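PDB 2P3P: hypothetical protein from Porphyromonas gingivalis W83, which is of unknown function but binds magnesium and is probably membrane-associated. Local coordinates for residues L35-A49 and V59-Q71. Residues are numbered along the deposited sequence; the frame is centred on the assembly and turned at random.
Sequences LCRRAGHLSGFTHTA and VTFLLNRNFIRIQ
Leu35 lays CD2 squarely over one face of the Phe61 ring, a CH-pi contact 3.8 Å from CD2 to the ring centroid, and meets Leu63 CD1 tip to tip. With CG anti to the backbone N (chi1 160°), the Leu35 side chain reaches from its helix to the sheet. Leu42 CD2 instead meets Leu63 at CB (3.8 Å), while the His47 ring offers its edge to Leu63 CD1. Beneath this apolar layer, strand 47-49 pairs antiparallel with strand 59-64: His47 and Leu63 exchange two backbone hydrogen bonds, as do Ala49 and Phe61. The non-hydrogen-bonded pair Thr48-Leu62 turns its side chains to the opposite face. Just past His47-Leu63, Asn64 has CG opposite its backbone N (chi1 -179°), carrying the amide toward residues 43-46: ND2 donates within the amide plane to Thr46 OG1 (3.0 Å) and weakly to Gly44 O, while OD1 takes the Asn66 N-H in an Asx turn, giving both buried polar atoms partners. Arg65 N donates a hydrogen bond to Ser43 O (2.8 Å), and a water joins Ser43 N, Phe45 O and Leu63 O. The example illustrates helix-on-sheet packing: helix 29-39, flanked by helix 11-18, lies against the edge hairpin of a seven-stranded antiparallel sheet.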
loop_
_atom_site.group_PDB
_atom_site.type_symbol
_atom_site.label_atom_id
_atom_site.label_comp_id
_atom_site.label_asym_id
_atom_site.label_seq_id
_atom_site.Cartn_x
_atom_site.Cartn_y
_atom_site.Cartn_z
ATOM N N LEU A 35 -4.407 -8.278 -21.745
ATOM C CA LEU A 35 -4.322 -6.839 -21.403
ATOM C C LEU A 35 -2.961 -6.235 -21.722
ATOM O O LEU A 35 -2.842 -5.150 -22.277
ATOM C CB LEU A 35 -4.573 -6.640 -19.896
ATOM C CG LEU A 35 -4.090 -5.337 -19.213
ATOM C CD1 LEU A 35 -5.186 -4.272 -19.235
ATOM C CD2 LEU A 35 -3.686 -5.613 -17.754
ATOM N N CYS A 36 -1.928 -6.920 -21.269
ATOM C CA CYS A 36 -0.567 -6.495 -21.547
ATOM C C CYS A 36 -0.246 -6.496 -23.048
ATOM O O CYS A 36 0.430 -5.587 -23.513
ATOM C CB CYS A 36 0.414 -7.387 -20.806
ATOM S SG CYS A 36 0.419 -7.037 -19.034
ATOM N N ARG A 37 -0.730 -7.497 -23.783
ATOM C CA ARG A 37 -0.578 -7.515 -25.242
ATOM C C ARG A 37 -1.182 -6.301 -25.941
ATOM O O ARG A 37 -0.552 -5.724 -26.837
ATOM C CB ARG A 37 -1.111 -8.804 -25.881
ATOM C CG ARG A 37 -0.599 -8.957 -27.283
ATOM C CD ARG A 37 -0.901 -10.304 -27.937
ATOM N NE ARG A 37 -0.511 -11.431 -27.089
ATOM C CZ ARG A 37 -1.307 -12.039 -26.203
ATOM N NH1 ARG A 37 -2.559 -11.630 -26.012
ATOM N NH2 ARG A 37 -0.844 -13.069 -25.492
ATOM N N ARG A 38 -2.383 -5.901 -25.537
ATOM C CA ARG A 38 -2.991 -4.693 -26.102
ATOM C C ARG A 38 -2.233 -3.425 -25.681
ATOM O O ARG A 38 -2.211 -2.430 -26.428
ATOM C CB ARG A 38 -4.467 -4.586 -25.677
ATOM C CG ARG A 38 -5.314 -5.754 -26.123
ATOM C CD ARG A 38 -6.794 -5.526 -25.858
ATOM N NE ARG A 38 -7.067 -5.394 -24.427
ATOM C CZ ARG A 38 -7.392 -6.395 -23.601
ATOM N NH1 ARG A 38 -7.621 -6.127 -22.317
ATOM N NH2 ARG A 38 -7.525 -7.653 -24.040
ATOM N N ALA A 39 -1.646 -3.449 -24.481
ATOM C CA ALA A 39 -0.853 -2.326 -23.941
ATOM C C ALA A 39 0.472 -2.161 -24.681
ATOM O O ALA A 39 0.955 -1.038 -24.877
ATOM C CB ALA A 39 -0.571 -2.533 -22.463
ATOM N N GLY A 40 1.051 -3.276 -25.092
ATOM C CA GLY A 40 2.436 -3.285 -25.603
ATOM C C GLY A 40 3.334 -3.048 -24.401
ATOM O O GLY A 40 2.867 -3.095 -23.286
ATOM N N HIS A 41 4.608 -2.757 -24.630
ATOM C CA HIS A 41 5.531 -2.577 -23.520
ATOM C C HIS A 41 5.124 -1.398 -22.611
ATOM O O HIS A 41 4.608 -0.362 -23.060
ATOM C CB HIS A 41 6.988 -2.494 -24.020
ATOM C CG HIS A 41 7.530 -3.816 -24.486
ATOM N ND1 HIS A 41 8.335 -3.953 -25.599
ATOM C CD2 HIS A 41 7.381 -5.066 -23.979
ATOM C CE1 HIS A 41 8.673 -5.224 -25.748
ATOM N NE2 HIS A 41 8.102 -5.919 -24.781
ATOM N N LEU A 42 5.293 -1.614 -21.312
ATOM C CA LEU A 42 5.095 -0.547 -20.321
ATOM C C LEU A 42 6.220 0.484 -20.366
ATOM O O LEU A 42 7.389 0.133 -20.365
ATOM C CB LEU A 42 5.029 -1.147 -18.925
ATOM C CG LEU A 42 4.073 -2.342 -18.754
ATOM C CD1 LEU A 42 3.777 -2.581 -17.261
ATOM C CD2 LEU A 42 2.810 -2.176 -19.579
ATOM N N SER A 43 5.834 1.759 -20.387
ATOM C CA SER A 43 6.786 2.861 -20.549
ATOM C C SER A 43 6.601 3.880 -19.443
ATOM O O SER A 43 5.892 3.641 -18.464
ATOM C CB SER A 43 6.571 3.549 -21.888
ATOM O OG SER A 43 5.337 4.276 -21.881
ATOM N N GLY A 44 7.189 5.065 -19.619
ATOM C CA GLY A 44 6.980 6.148 -18.671
ATOM C C GLY A 44 5.622 6.826 -18.751
ATOM O O GLY A 44 5.283 7.662 -17.888
ATOM N N PHE A 45 4.859 6.469 -19.796
ATOM C CA PHE A 45 3.526 6.980 -20.047
ATOM C C PHE A 45 2.580 5.920 -19.529
ATOM O O PHE A 45 2.435 4.812 -20.105
ATOM C CB PHE A 45 3.310 7.266 -21.510
ATOM C CG PHE A 45 4.223 8.327 -22.043
ATOM C CD1 PHE A 45 3.987 9.637 -21.752
ATOM C CD2 PHE A 45 5.344 7.984 -22.784
ATOM C CE1 PHE A 45 4.783 10.601 -22.250
ATOM C CE2 PHE A 45 6.194 8.958 -23.255
ATOM C CZ PHE A 45 5.926 10.273 -22.970
ATOM N N THR A 46 1.989 6.244 -18.386
ATOM C CA THR A 46 1.032 5.355 -17.780
ATOM C C THR A 46 -0.094 5.005 -18.752
ATOM O O THR A 46 -0.698 5.906 -19.399
ATOM C CB THR A 46 0.475 6.035 -16.525
ATOM O OG1 THR A 46 1.585 6.333 -15.657
ATOM C CG2 THR A 46 -0.567 5.164 -15.858
ATOM N N HIS A 47 -0.359 3.704 -18.873
ATOM C CA HIS A 47 -1.411 3.181 -19.757
ATOM C C HIS A 47 -2.599 2.747 -18.916
ATOM O O HIS A 47 -2.437 1.941 -18.013
ATOM C CB HIS A 47 -0.894 2.025 -20.605
ATOM C CG HIS A 47 -1.952 1.345 -21.405
ATOM N ND1 HIS A 47 -2.489 1.918 -22.535
ATOM C CD2 HIS A 47 -2.595 0.171 -21.229
ATOM C CE1 HIS A 47 -3.387 1.095 -23.049
ATOM N NE2 HIS A 47 -3.483 0.037 -22.267
ATOM N N THR A 48 -3.768 3.356 -19.193
ATOM C CA THR A 48 -5.008 3.033 -18.496
ATOM C C THR A 48 -5.867 2.010 -19.251
ATOM O O THR A 48 -6.084 2.113 -20.456
ATOM C CB THR A 48 -5.822 4.325 -18.225
ATOM O OG1 THR A 48 -6.385 4.825 -19.443
ATOM C CG2 THR A 48 -4.928 5.368 -17.641
ATOM N N ALA A 49 -6.344 1.014 -18.512
ATOM C CA ALA A 49 -7.172 -0.039 -19.056
ATOM C C ALA A 49 -8.202 -0.468 -18.008
ATOM O O ALA A 49 -8.045 -0.235 -16.774
ATOM C CB ALA A 49 -6.317 -1.213 -19.501
ATOM N N VAL A 59 -12.159 -4.369 -12.943
ATOM C CA VAL A 59 -10.802 -4.065 -12.541
ATOM C C VAL A 59 -10.284 -2.962 -13.453
ATOM O O VAL A 59 -10.462 -3.052 -14.659
ATOM C CB VAL A 59 -9.921 -5.351 -12.652
ATOM C CG1 VAL A 59 -8.536 -5.110 -12.064
ATOM C CG2 VAL A 59 -10.607 -6.543 -11.957
ATOM N N THR A 60 -9.704 -1.899 -12.877
ATOM C CA THR A 60 -8.980 -0.906 -13.658
ATOM C C THR A 60 -7.483 -1.016 -13.405
ATOM O O THR A 60 -7.037 -1.255 -12.268
ATOM C CB THR A 60 -9.461 0.501 -13.332
ATOM O OG1 THR A 60 -9.146 0.799 -11.971
ATOM C CG2 THR A 60 -10.972 0.582 -13.524
ATOM N N PHE A 61 -6.703 -0.781 -14.446
ATOM C CA PHE A 61 -5.258 -0.862 -14.372
ATOM C C PHE A 61 -4.630 0.457 -14.791
ATOM O O PHE A 61 -5.077 1.060 -15.768
ATOM C CB PHE A 61 -4.748 -1.948 -15.326
ATOM C CG PHE A 61 -5.167 -3.346 -14.976
ATOM C CD1 PHE A 61 -4.374 -4.131 -14.161
ATOM C CD2 PHE A 61 -6.352 -3.865 -15.440
ATOM C CE1 PHE A 61 -4.759 -5.424 -13.845
ATOM C CE2 PHE A 61 -6.727 -5.157 -15.122
ATOM C CZ PHE A 61 -5.922 -5.913 -14.307
ATOM N N LEU A 62 -3.634 0.908 -14.026
ATOM C CA LEU A 62 -2.657 1.868 -14.473
ATOM C C LEU A 62 -1.341 1.115 -14.615
ATOM O O LEU A 62 -0.827 0.610 -13.638
ATOM C CB LEU A 62 -2.490 3.018 -13.481
ATOM C CG LEU A 62 -3.733 3.889 -13.281
ATOM C CD1 LEU A 62 -3.403 4.986 -12.281
ATOM C CD2 LEU A 62 -4.226 4.466 -14.595
ATOM N N LEU A 63 -0.851 1.026 -15.851
ATOM C CA LEU A 63 0.344 0.262 -16.204
ATOM C C LEU A 63 1.471 1.218 -16.606
ATOM O O LEU A 63 1.397 1.852 -17.635
ATOM C CB LEU A 63 0.052 -0.719 -17.347
ATOM C CG LEU A 63 -1.079 -1.730 -17.097
ATOM C CD1 LEU A 63 -1.374 -2.476 -18.401
ATOM C CD2 LEU A 63 -0.762 -2.736 -15.994
ATOM N N ASN A 64 2.500 1.290 -15.770
ATOM C CA ASN A 64 3.669 2.111 -16.024
ATOM C C ASN A 64 4.934 1.233 -15.818
ATOM O O ASN A 64 4.909 0.262 -15.081
ATOM C CB ASN A 64 3.604 3.344 -15.082
ATOM C CG ASN A 64 4.760 4.315 -15.266
ATOM O OD1 ASN A 64 5.921 3.979 -15.003
ATOM N ND2 ASN A 64 4.441 5.542 -15.682
ATOM N N ARG A 65 6.013 1.577 -16.523
ATOM C CA ARG A 65 7.283 0.833 -16.430
ATOM C C ARG A 65 7.794 0.722 -14.997
ATOM O O ARG A 65 8.515 -0.234 -14.661
ATOM C CB ARG A 65 8.370 1.476 -17.315
ATOM C CG ARG A 65 9.612 0.594 -17.505
ATOM C CD ARG A 65 10.802 1.366 -18.035
ATOM N NE ARG A 65 11.933 0.486 -18.335
ATOM C CZ ARG A 65 12.017 -0.278 -19.418
ATOM N NH1 ARG A 65 11.063 -0.247 -20.345
ATOM N NH2 ARG A 65 13.093 -1.036 -19.604
ATOM N N ASN A 66 7.465 1.715 -14.177
ATOM C CA ASN A 66 7.905 1.750 -12.787
ATOM C C ASN A 66 6.870 1.531 -11.706
ATOM O O ASN A 66 7.237 1.459 -10.536
ATOM C CB ASN A 66 8.667 3.041 -12.525
ATOM C CG ASN A 66 9.924 3.123 -13.370
ATOM O OD1 ASN A 66 10.139 4.105 -14.070
ATOM N ND2 ASN A 66 10.744 2.075 -13.322
ATOM N N PHE A 67 5.610 1.383 -12.071
ATOM C CA PHE A 67 4.589 1.014 -11.076
ATOM C C PHE A 67 3.307 0.536 -11.789
ATOM O O PHE A 67 3.020 0.946 -12.934
ATOM C CB PHE A 67 4.263 2.228 -10.192
ATOM C CG PHE A 67 3.598 3.368 -10.951
ATOM C CD1 PHE A 67 2.212 3.413 -11.073
ATOM C CD2 PHE A 67 4.344 4.390 -11.508
ATOM C CE1 PHE A 67 1.597 4.413 -11.774
ATOM C CE2 PHE A 67 3.686 5.431 -12.243
ATOM C CZ PHE A 67 2.348 5.422 -12.352
ATOM N N ILE A 68 2.554 -0.326 -11.113
ATOM C CA ILE A 68 1.240 -0.760 -11.550
ATOM C C ILE A 68 0.260 -0.490 -10.390
ATOM O O ILE A 68 0.525 -0.875 -9.247
ATOM C CB ILE A 68 1.257 -2.267 -11.909
ATOM C CG1 ILE A 68 2.120 -2.466 -13.176
ATOM C CG2 ILE A 68 -0.167 -2.829 -12.006
ATOM C CD1 ILE A 68 2.451 -3.856 -13.463
ATOM N N ARG A 69 -0.865 0.155 -10.709
ATOM C CA ARG A 69 -1.887 0.463 -9.714
ATOM C C ARG A 69 -3.181 -0.091 -10.243
ATOM O O ARG A 69 -3.613 0.262 -11.362
ATOM C CB ARG A 69 -1.980 1.975 -9.454
ATOM C CG ARG A 69 -2.964 2.355 -8.303
ATOM C CD ARG A 69 -3.134 3.869 -8.146
ATOM N NE ARG A 69 -1.941 4.667 -7.851
ATOM C CZ ARG A 69 -1.388 4.826 -6.656
ATOM N NH1 ARG A 69 -1.803 4.154 -5.571
ATOM N NH2 ARG A 69 -0.335 5.611 -6.558
ATOM N N ILE A 70 -3.749 -1.001 -9.472
ATOM C CA ILE A 70 -4.978 -1.681 -9.802
ATOM C C ILE A 70 -6.105 -1.333 -8.795
ATOM O O ILE A 70 -5.894 -1.348 -7.575
ATOM C CB ILE A 70 -4.712 -3.184 -9.788
ATOM C CG1 ILE A 70 -3.452 -3.512 -10.610
ATOM C CG2 ILE A 70 -5.853 -3.918 -10.348
ATOM C CD1 ILE A 70 -3.111 -4.969 -10.615
ATOM N N GLN A 71 -7.291 -1.011 -9.296
ATOM C CA GLN A 71 -8.445 -0.850 -8.455
ATOM C C GLN A 71 -9.386 -2.012 -8.700
ATOM O O GLN A 71 -9.688 -2.335 -9.850
ATOM C CB GLN A 71 -9.197 0.452 -8.749
ATOM C CG GLN A 71 -8.280 1.717 -8.663
ATOM C CD GLN A 71 -7.672 1.993 -7.273
ATOM O OE1 GLN A 71 -6.601 2.622 -7.175
ATOM N NE2 GLN A 71 -8.326 1.529 -6.218
HETATM O O HOH W 1 3.037 2.234 -20.035
#